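Local atomic coordinates of Old Yellow Enzyme (Pichia, PDB entry 6AGZ), a protein that probably catalyses the asymmetric reduction of the carbon-carbon double bond of enone compounds, using a bound flavin mononucleotide as its redox cofactor. Residues L25-F31 and N60-I65; L114-A118 and P129-P133; H190-D195 and A244-S249. All coordinates share one frame; numbering follows the deposited sequence.

Interaction 1 (L25-F31 and N60-I65); sequences LKNRLVF and NGGLLI
Asn27 ND2 donates to Asn60 OD1 at 2.9 Å in a nearly straight bond (177° at the hydrogen) that lies in the amide plane of Asn27, and the two amides are nearly coplanar. Beside this pair, Lys26 N is bonded to Gly61 O at 3.0 Å. Apolar contacts follow along the chain: Leu25 CD1 reaches Leu63 CB at 3.8 Å, Val30 CG1 meets Ile65 CD1 at 3.7 Å, and Leu64 CD2 comes to the edge of the Phe31 ring. Strand 29-31 and the start of strand 63-70 run parallel, their short segments 24° apart, as the first two neighbours of the closed TIM barrel, joined through helix 47-57 as a beta-alpha-beta unit. Ile65 N to Phe31 O (2.9 Å) and Phe31 N to Leu63 O (3.3 Å) are their direct backbone bonds. Where the strands spread, a water takes over, giving protons to Leu29 O and Leu63 O and accepting from Asn60 ND2. Further out, Asn27 has CG between its backbone N and carbonyl carbon (chi1 60°), which brings OD1 back to accept from Leu29 N, two residues on: an Asx turn. Asn60 ND2 is also bonded to Arg56 O of the connecting helix, and Phe31 packs on Tyr52.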
loop_
_atom_site.group_PDB
_atom_site.type_symbol
_atom_site.label_atom_id
_atom_site.label_comp_id
_atom_site.label_asym_id
_atom_site.label_seq_id
_atom_site.Cartn_x
_atom_site.Cartn_y
_atom_site.Cartn_z
ATOM N N LEU A 25 4.874 -28.682 8.466
ATOM C CA LEU A 25 3.507 -28.801 8.949
ATOM C C LEU A 25 2.715 -29.763 8.074
ATOM O O LEU A 25 2.788 -29.712 6.840
ATOM C CB LEU A 25 2.820 -27.435 8.965
ATOM C CG LEU A 25 3.474 -26.307 9.765
ATOM C CD1 LEU A 25 2.644 -25.038 9.659
ATOM C CD2 LEU A 25 3.658 -26.709 11.219
ATOM N N LYS A 26 1.944 -30.636 8.728
ATOM C CA LYS A 26 1.120 -31.606 8.017
ATOM C C LYS A 26 -0.094 -30.959 7.362
ATOM O O LYS A 26 -0.608 -31.493 6.374
ATOM C CB LYS A 26 0.675 -32.709 8.981
ATOM C CG LYS A 26 -0.004 -33.901 8.323
ATOM C CD LYS A 26 -0.349 -34.970 9.351
ATOM C CE LYS A 26 -1.098 -36.131 8.718
ATOM N NZ LYS A 26 -1.436 -37.183 9.716
ATOM N N ASN A 27 -0.554 -29.819 7.877
ATOM C CA ASN A 27 -1.658 -29.086 7.278
ATOM C C ASN A 27 -1.371 -27.594 7.386
ATOM O O ASN A 27 -0.329 -27.173 7.900
ATOM C CB ASN A 27 -2.999 -29.458 7.932
ATOM C CG ASN A 27 -3.044 -29.152 9.423
ATOM O OD1 ASN A 27 -2.714 -28.048 9.861
ATOM N ND2 ASN A 27 -3.461 -30.136 10.211
ATOM N N ARG A 28 -2.313 -26.787 6.896
ATOM C CA ARG A 28 -2.182 -25.335 6.910
ATOM C C ARG A 28 -3.275 -24.679 7.746
ATOM O O ARG A 28 -3.546 -23.484 7.588
ATOM C CB ARG A 28 -2.177 -24.798 5.478
ATOM C CG ARG A 28 -1.230 -25.586 4.586
ATOM C CD ARG A 28 -1.078 -25.010 3.192
ATOM N NE ARG A 28 -0.230 -25.875 2.376
ATOM C CZ ARG A 28 0.150 -25.602 1.132
ATOM N NH1 ARG A 28 -0.241 -24.479 0.549
ATOM N NH2 ARG A 28 0.924 -26.455 0.473
ATOM N N LEU A 29 -3.902 -25.444 8.635
ATOM C CA LEU A 29 -4.845 -24.912 9.609
ATOM C C LEU A 29 -4.085 -24.534 10.873
ATOM O O LEU A 29 -3.318 -25.341 11.408
ATOM C CB LEU A 29 -5.931 -25.943 9.924
ATOM C CG LEU A 29 -6.880 -25.636 11.083
ATOM C CD1 LEU A 29 -7.805 -24.478 10.739
ATOM C CD2 LEU A 29 -7.680 -26.875 11.461
ATOM N N VAL A 30 -4.294 -23.309 11.346
ATOM C CA VAL A 30 -3.534 -22.753 12.457
ATOM C C VAL A 30 -4.492 -22.355 13.570
ATOM O O VAL A 30 -5.570 -21.811 13.310
ATOM C CB VAL A 30 -2.686 -21.543 12.012
ATOM C CG1 VAL A 30 -1.898 -20.974 13.186
ATOM C CG2 VAL A 30 -1.754 -21.935 10.878
ATOM N N PHE A 31 -4.096 -22.645 14.808
ATOM C CA PHE A 31 -4.749 -22.106 15.992
ATOM C C PHE A 31 -4.072 -20.784 16.332
ATOM O O PHE A 31 -2.972 -20.779 16.899
ATOM C CB PHE A 31 -4.656 -23.086 17.164
ATOM C CG PHE A 31 -5.429 -22.660 18.386
ATOM C CD1 PHE A 31 -6.441 -21.717 18.298
ATOM C CD2 PHE A 31 -5.137 -23.206 19.626
ATOM C CE1 PHE A 31 -7.147 -21.328 19.423
ATOM C CE2 PHE A 31 -5.839 -22.823 20.753
ATOM C CZ PHE A 31 -6.845 -21.883 20.650
ATOM N N ASN A 60 -3.462 -33.646 14.673
ATOM C CA ASN A 60 -3.392 -32.378 13.954
ATOM C C ASN A 60 -2.219 -32.308 12.985
ATOM O O ASN A 60 -2.435 -32.145 11.780
ATOM C CB ASN A 60 -3.320 -31.225 14.967
ATOM C CG ASN A 60 -3.520 -29.862 14.324
ATOM O OD1 ASN A 60 -3.515 -29.725 13.101
ATOM N ND2 ASN A 60 -3.694 -28.841 15.157
ATOM N N GLY A 61 -0.981 -32.445 13.463
ATOM C CA GLY A 61 0.179 -32.239 12.619
ATOM C C GLY A 61 0.469 -30.801 12.246
ATOM O O GLY A 61 1.551 -30.526 11.712
ATOM N N GLY A 62 -0.451 -29.873 12.504
ATOM C CA GLY A 62 -0.300 -28.486 12.109
ATOM C C GLY A 62 0.364 -27.633 13.170
ATOM O O GLY A 62 1.041 -28.127 14.075
ATOM N N LEU A 63 0.162 -26.322 13.052
ATOM C CA LEU A 63 0.784 -25.346 13.936
ATOM C C LEU A 63 -0.235 -24.802 14.928
ATOM O O LEU A 63 -1.354 -24.442 14.545
ATOM C CB LEU A 63 1.395 -24.190 13.141
ATOM C CG LEU A 63 2.048 -23.087 13.982
ATOM C CD1 LEU A 63 3.294 -23.606 14.685
ATOM C CD2 LEU A 63 2.373 -21.865 13.134
ATOM N N LEU A 64 0.156 -24.750 16.196
ATOM C CA LEU A 64 -0.571 -24.022 17.223
ATOM C C LEU A 64 0.222 -22.779 17.602
ATOM O O LEU A 64 1.454 -22.772 17.551
ATOM C CB LEU A 64 -0.802 -24.887 18.468
ATOM C CG LEU A 64 -1.428 -26.274 18.300
ATOM C CD1 LEU A 64 -1.514 -26.975 19.647
ATOM C CD2 LEU A 64 -2.801 -26.185 17.655
ATOM N N ILE A 65 -0.488 -21.719 17.972
ATOM C CA ILE A 65 0.136 -20.500 18.470
ATOM C C ILE A 65 -0.428 -20.217 19.852
ATOM O O ILE A 65 -1.650 -20.189 20.036
ATOM C CB ILE A 65 -0.085 -19.305 17.526
ATOM C CG1 ILE A 65 0.322 -19.672 16.099
ATOM C CG2 ILE A 65 0.726 -18.110 18.000
ATOM C CD1 ILE A 65 0.163 -18.541 15.110
HETATM O O HOH W 1 -0.821 -25.432 10.233
HETATM O O HOH W 2 -3.442 -26.152 14.084
#

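Interaction 2 (L114-A118 and P129-P133); sequences LGRAA and PFLAP
Phe130 holds CG anti to its backbone N (chi1 -172°), which extends the ring from strand 130-132 into the bend of residues 115-118. Arg116, with CG lodged between its backbone N and carbonyl carbon (chi1 72°), carries an extended chain away from the strand; its side chain meets the strand chiefly through CB, 3.8 Å from Ala132 CB. The ring tip is bordered by backbone oxygens: Arg116 O lies near the ring plane, 3.1 Å from Phe130 CZ, where it would suit the slightly positive hydrogens of an aromatic rim, while Gly115 O approaches Phe130 CE1 obliquely at 3.3 Å. Ala118 CB also neighbours Phe130 CE1, at 3.9 Å. No direct hydrogen bond joins the segments; Arg116 N stands close to Leu131 O, but the angle is poor, and this N-H is instead bonded to Gln196 OE1. A water makes the polar link, donating to Gly115 O at 2.8 Å and accepting from Leu131 N at 3.1 Å. The bend itself is a short 3-10 turn, drawn in by Ala118 N bonding to Gly115 O. Leu123 of helix 120-125 and Val153 of strand 153-155 also pack on Phe130. The arrangement belongs to a long excursion after barrel strand 106-112, in which strands 130-132 and 153-155 form a small parallel sheet outside the TIM barrel.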
loop_
_atom_site.group_PDB
_atom_site.type_symbol
_atom_site.label_atom_id
_atom_site.label_comp_id
_atom_site.label_asym_id
_atom_site.label_seq_id
_atom_site.Cartn_x
_atom_site.Cartn_y
_atom_site.Cartn_z
ATOM N N LEU A 114 1.841 -4.922 26.556
ATOM C CA LEU A 114 0.557 -4.232 26.625
ATOM C C LEU A 114 0.683 -2.738 26.355
ATOM O O LEU A 114 -0.129 -2.171 25.615
ATOM C CB LEU A 114 -0.088 -4.474 27.989
ATOM C CG LEU A 114 -0.438 -5.933 28.287
ATOM C CD1 LEU A 114 -1.224 -6.054 29.581
ATOM C CD2 LEU A 114 -1.215 -6.534 27.130
ATOM N N GLY A 115 1.679 -2.081 26.943
ATOM C CA GLY A 115 1.759 -0.638 26.798
ATOM C C GLY A 115 0.626 0.045 27.540
ATOM O O GLY A 115 0.287 -0.313 28.673
ATOM N N ARG A 116 0.020 1.043 26.892
ATOM C CA ARG A 116 -1.083 1.780 27.500
ATOM C C ARG A 116 -2.370 0.966 27.589
ATOM O O ARG A 116 -3.390 1.503 28.036
ATOM C CB ARG A 116 -1.341 3.075 26.726
ATOM C CG ARG A 116 -1.980 2.879 25.360
ATOM C CD ARG A 116 -2.170 4.213 24.653
ATOM N NE ARG A 116 -2.935 4.081 23.416
ATOM C CZ ARG A 116 -3.292 5.106 22.649
ATOM N NH1 ARG A 116 -2.954 6.342 22.988
ATOM N NH2 ARG A 116 -3.990 4.895 21.540
ATOM N N ALA A 117 -2.354 -0.297 27.175
ATOM C CA ALA A 117 -3.515 -1.170 27.268
ATOM C C ALA A 117 -3.548 -1.978 28.557
ATOM O O ALA A 117 -4.508 -2.725 28.781
ATOM C CB ALA A 117 -3.550 -2.120 26.067
ATOM N N ALA A 118 -2.537 -1.843 29.409
ATOM C CA ALA A 118 -2.386 -2.708 30.567
ATOM C C ALA A 118 -3.303 -2.276 31.708
ATOM O O ALA A 118 -3.867 -1.178 31.717
ATOM C CB ALA A 118 -0.933 -2.714 31.041
ATOM N N PRO A 129 5.672 0.883 36.318
ATOM C CA PRO A 129 5.001 2.037 35.716
ATOM C C PRO A 129 4.100 1.623 34.558
ATOM O O PRO A 129 4.061 0.469 34.132
ATOM C CB PRO A 129 6.165 2.905 35.228
ATOM C CG PRO A 129 7.272 1.936 34.986
ATOM C CD PRO A 129 7.118 0.870 36.035
ATOM N N PHE A 130 3.370 2.613 34.052
ATOM C CA PHE A 130 2.386 2.443 32.986
ATOM C C PHE A 130 2.919 3.175 31.760
ATOM O O PHE A 130 2.896 4.408 31.710
ATOM C CB PHE A 130 1.032 2.985 33.443
ATOM C CG PHE A 130 -0.103 2.693 32.508
ATOM C CD1 PHE A 130 -0.249 1.441 31.932
ATOM C CD2 PHE A 130 -1.050 3.666 32.238
ATOM C CE1 PHE A 130 -1.308 1.178 31.081
ATOM C CE2 PHE A 130 -2.108 3.408 31.392
ATOM C CZ PHE A 130 -2.240 2.163 30.815
ATOM N N LEU A 131 3.406 2.419 30.779
ATOM C CA LEU A 131 4.241 2.963 29.720
ATOM C C LEU A 131 3.536 2.936 28.368
ATOM O O LEU A 131 2.623 2.142 28.126
ATOM C CB LEU A 131 5.563 2.191 29.632
ATOM C CG LEU A 131 6.349 2.127 30.944
ATOM C CD1 LEU A 131 7.641 1.346 30.770
ATOM C CD2 LEU A 131 6.628 3.528 31.472
ATOM N N ALA A 132 3.995 3.815 27.485
ATOM C CA ALA A 132 3.445 3.989 26.147
ATOM C C ALA A 132 4.431 4.834 25.340
ATOM O O ALA A 132 5.316 5.471 25.921
ATOM C CB ALA A 132 2.064 4.666 26.193
ATOM N N PRO A 133 4.312 4.842 24.005
ATOM C CA PRO A 133 5.167 5.748 23.220
ATOM C C PRO A 133 4.977 7.208 23.589
ATOM O O PRO A 133 5.961 7.948 23.712
ATOM C CB PRO A 133 4.747 5.462 21.769
ATOM C CG PRO A 133 3.408 4.806 21.873
ATOM C CD PRO A 133 3.467 4.006 23.137
HETATM O O HOH W 3 2.310 -0.500 30.671
#

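Interaction 3 (H190-D195 and A244-S249); sequences HGYLLD and ATFQGS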
loop_
_atom_site.group_PDB
_atom_site.type_symbol
_atom_site.label_atom_id
_atom_site.label_comp_id
_atom_site.label_asym_id
_atom_site.label_seq_id
_atom_site.Cartn_x
_atom_site.Cartn_y
_atom_site.Cartn_z
ATOM N N HIS A 190 -3.369 -4.733 17.199
ATOM C CA HIS A 190 -4.489 -4.567 18.128
ATOM C C HIS A 190 -4.201 -3.531 19.213
ATOM O O HIS A 190 -4.643 -3.665 20.355
ATOM C CB HIS A 190 -4.883 -5.908 18.751
ATOM C CG HIS A 190 -5.391 -6.906 17.758
ATOM N ND1 HIS A 190 -5.172 -8.261 17.885
ATOM C CD2 HIS A 190 -6.111 -6.746 16.622
ATOM C CE1 HIS A 190 -5.733 -8.892 16.869
ATOM N NE2 HIS A 190 -6.310 -7.997 16.088
ATOM N N GLY A 191 -3.468 -2.479 18.853
ATOM C CA GLY A 191 -3.303 -1.359 19.759
ATOM C C GLY A 191 -2.457 -1.620 20.983
ATOM O O GLY A 191 -2.519 -0.843 21.940
ATOM N N TYR A 192 -1.680 -2.698 20.996
ATOM C CA TYR A 192 -0.738 -2.932 22.080
ATOM C C TYR A 192 0.551 -2.168 21.767
ATOM O O TYR A 192 0.620 -1.414 20.793
ATOM C CB TYR A 192 -0.556 -4.433 22.296
ATOM C CG TYR A 192 -1.851 -5.116 22.696
ATOM C CD1 TYR A 192 -2.586 -5.856 21.777
ATOM C CD2 TYR A 192 -2.355 -4.992 23.987
ATOM C CE1 TYR A 192 -3.776 -6.470 22.137
ATOM C CE2 TYR A 192 -3.544 -5.601 24.355
ATOM C CZ TYR A 192 -4.249 -6.338 23.427
ATOM O OH TYR A 192 -5.431 -6.945 23.788
ATOM N N LEU A 193 1.591 -2.360 22.590
ATOM C CA LEU A 193 2.712 -1.417 22.635
ATOM C C LEU A 193 3.304 -1.141 21.256
ATOM O O LEU A 193 3.427 0.018 20.839
ATOM C CB LEU A 193 3.802 -1.934 23.575
ATOM C CG LEU A 193 4.954 -0.932 23.722
ATOM C CD1 LEU A 193 4.553 0.231 24.620
ATOM C CD2 LEU A 193 6.228 -1.591 24.223
ATOM N N LEU A 194 3.693 -2.195 20.537
ATOM C CA LEU A 194 4.351 -1.995 19.249
ATOM C C LEU A 194 3.420 -1.311 18.258
ATOM O O LEU A 194 3.834 -0.401 17.526
ATOM C CB LEU A 194 4.844 -3.329 18.699
ATOM C CG LEU A 194 5.642 -4.193 19.675
ATOM C CD1 LEU A 194 6.346 -5.276 18.911
ATOM C CD2 LEU A 194 6.644 -3.377 20.472
ATOM N N ASP A 195 2.152 -1.731 18.225
ATOM C CA ASP A 195 1.169 -1.035 17.404
ATOM C C ASP A 195 1.057 0.426 17.820
ATOM O O ASP A 195 0.972 1.317 16.966
ATOM C CB ASP A 195 -0.186 -1.736 17.502
ATOM C CG ASP A 195 -1.119 -1.358 16.368
ATOM O OD1 ASP A 195 -0.626 -1.139 15.242
ATOM O OD2 ASP A 195 -2.344 -1.282 16.603
ATOM N N ALA A 244 -7.311 -2.456 11.936
ATOM C CA ALA A 244 -7.963 -2.491 13.236
ATOM C C ALA A 244 -7.982 -1.110 13.883
ATOM O O ALA A 244 -7.049 -0.317 13.740
ATOM C CB ALA A 244 -7.262 -3.489 14.158
ATOM N N THR A 245 -9.071 -0.830 14.600
ATOM C CA THR A 245 -9.221 0.401 15.368
ATOM C C THR A 245 -9.371 0.114 16.858
ATOM O O THR A 245 -9.805 0.985 17.619
ATOM C CB THR A 245 -10.413 1.213 14.860
ATOM O OG1 THR A 245 -11.584 0.387 14.847
ATOM C CG2 THR A 245 -10.148 1.726 13.450
ATOM N N PHE A 246 -9.019 -1.095 17.286
ATOM C CA PHE A 246 -9.131 -1.469 18.687
ATOM C C PHE A 246 -8.129 -0.691 19.533
ATOM O O PHE A 246 -6.967 -0.521 19.149
ATOM C CB PHE A 246 -8.907 -2.976 18.837
ATOM C CG PHE A 246 -9.150 -3.500 20.226
ATOM C CD1 PHE A 246 -10.405 -3.417 20.805
ATOM C CD2 PHE A 246 -8.127 -4.104 20.940
ATOM C CE1 PHE A 246 -10.631 -3.911 22.080
ATOM C CE2 PHE A 246 -8.347 -4.601 22.212
ATOM C CZ PHE A 246 -9.601 -4.503 22.783
ATOM N N GLN A 247 -8.596 -0.206 20.685
ATOM C CA GLN A 247 -7.759 0.496 21.659
ATOM C C GLN A 247 -7.085 1.727 21.048
ATOM O O GLN A 247 -5.888 1.964 21.222
ATOM C CB GLN A 247 -6.728 -0.451 22.278
ATOM C CG GLN A 247 -7.335 -1.431 23.269
ATOM C CD GLN A 247 -6.329 -2.424 23.812
ATOM O OE1 GLN A 247 -6.435 -2.866 24.955
ATOM N NE2 GLN A 247 -5.353 -2.790 22.989
ATOM N N GLY A 248 -7.876 2.520 20.328
ATOM C CA GLY A 248 -7.431 3.804 19.830
ATOM C C GLY A 248 -6.561 3.774 18.593
ATOM O O GLY A 248 -6.082 4.837 18.174
ATOM N N SER A 249 -6.334 2.608 17.993
ATOM C CA SER A 249 -5.569 2.551 16.756
ATOM C C SER A 249 -6.328 3.253 15.635
ATOM O O SER A 249 -7.562 3.288 15.615
ATOM C CB SER A 249 -5.268 1.104 16.372
ATOM O OG SER A 249 -4.312 0.536 17.252
HETATM O O HOH W 4 -3.499 1.497 22.043
#
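Tyr192 presents one ring face to the amide of Gln247, whose NE2 stands 3.6 Å above the plane, offset toward the rim, with the ring and amide planes steeply inclined at 76°. The Phe246 ring takes Gln247 CG over one face and has Tyr192 OH and His190 O near its plane at the edge; Ala244 CB sits at the edge of the His190 ring, 4.2 Å from CD2. With CG anti to its carbonyl carbon (chi1 -73°) and the chain extended beyond, Gln247 brings NE2 within 2.9 Å of His190 O, in a weak, bent hydrogen bond. Asp195, at the start of helix 193-198, makes the firmer link to the other segment: Asp195 OD2 accepts from Ser249 OG at 2.8 Å, from above the carboxylate plane, and from Gly191 N of its own segment, also at 2.8 Å, on the anti side and close to that plane. These two donors probably stabilise the charge of the buried carboxylate, while its other oxygen, OD1, is bonded to Gln199 NE2. A water donates to both Gly191 O and Gln247 O, adding a backbone-to-backbone bridge. His190 belongs to the flavin pocket and touches the cofactor. Tyr192 is the N-cap residue of helix 193-198, its ring edge-to-face with Trp112; the contact thus joins the start of this helix, just beyond barrel strand 183-187, to the loop that leads from strand 236-240 toward helix 258-274.

Interaction 1 lies across the chain's centre from the other two, its centre about 32 Å from that of interaction 2 and about 27 Å from that of interaction 3. It joins neighbouring barrel strands by direct backbone bonds and an asparagine pair, whereas interactions 2 and 3 lie in the excursions that follow barrel strands, including strand 130-132 and the start of helix 193-198. Both 1 and 2 are buried, yet interaction 2 relies on aromatic packing and one water; interaction 3, only partly buried, adds a carboxylate and touches the flavin. Interactions 2 and 3 also meet directly: Ala117 CB packs on Gln247 OE1 at 3.2 Å, and Leu114 CD2 on Tyr192 CD2 at 3.7 Å, so the two contacts are continuous.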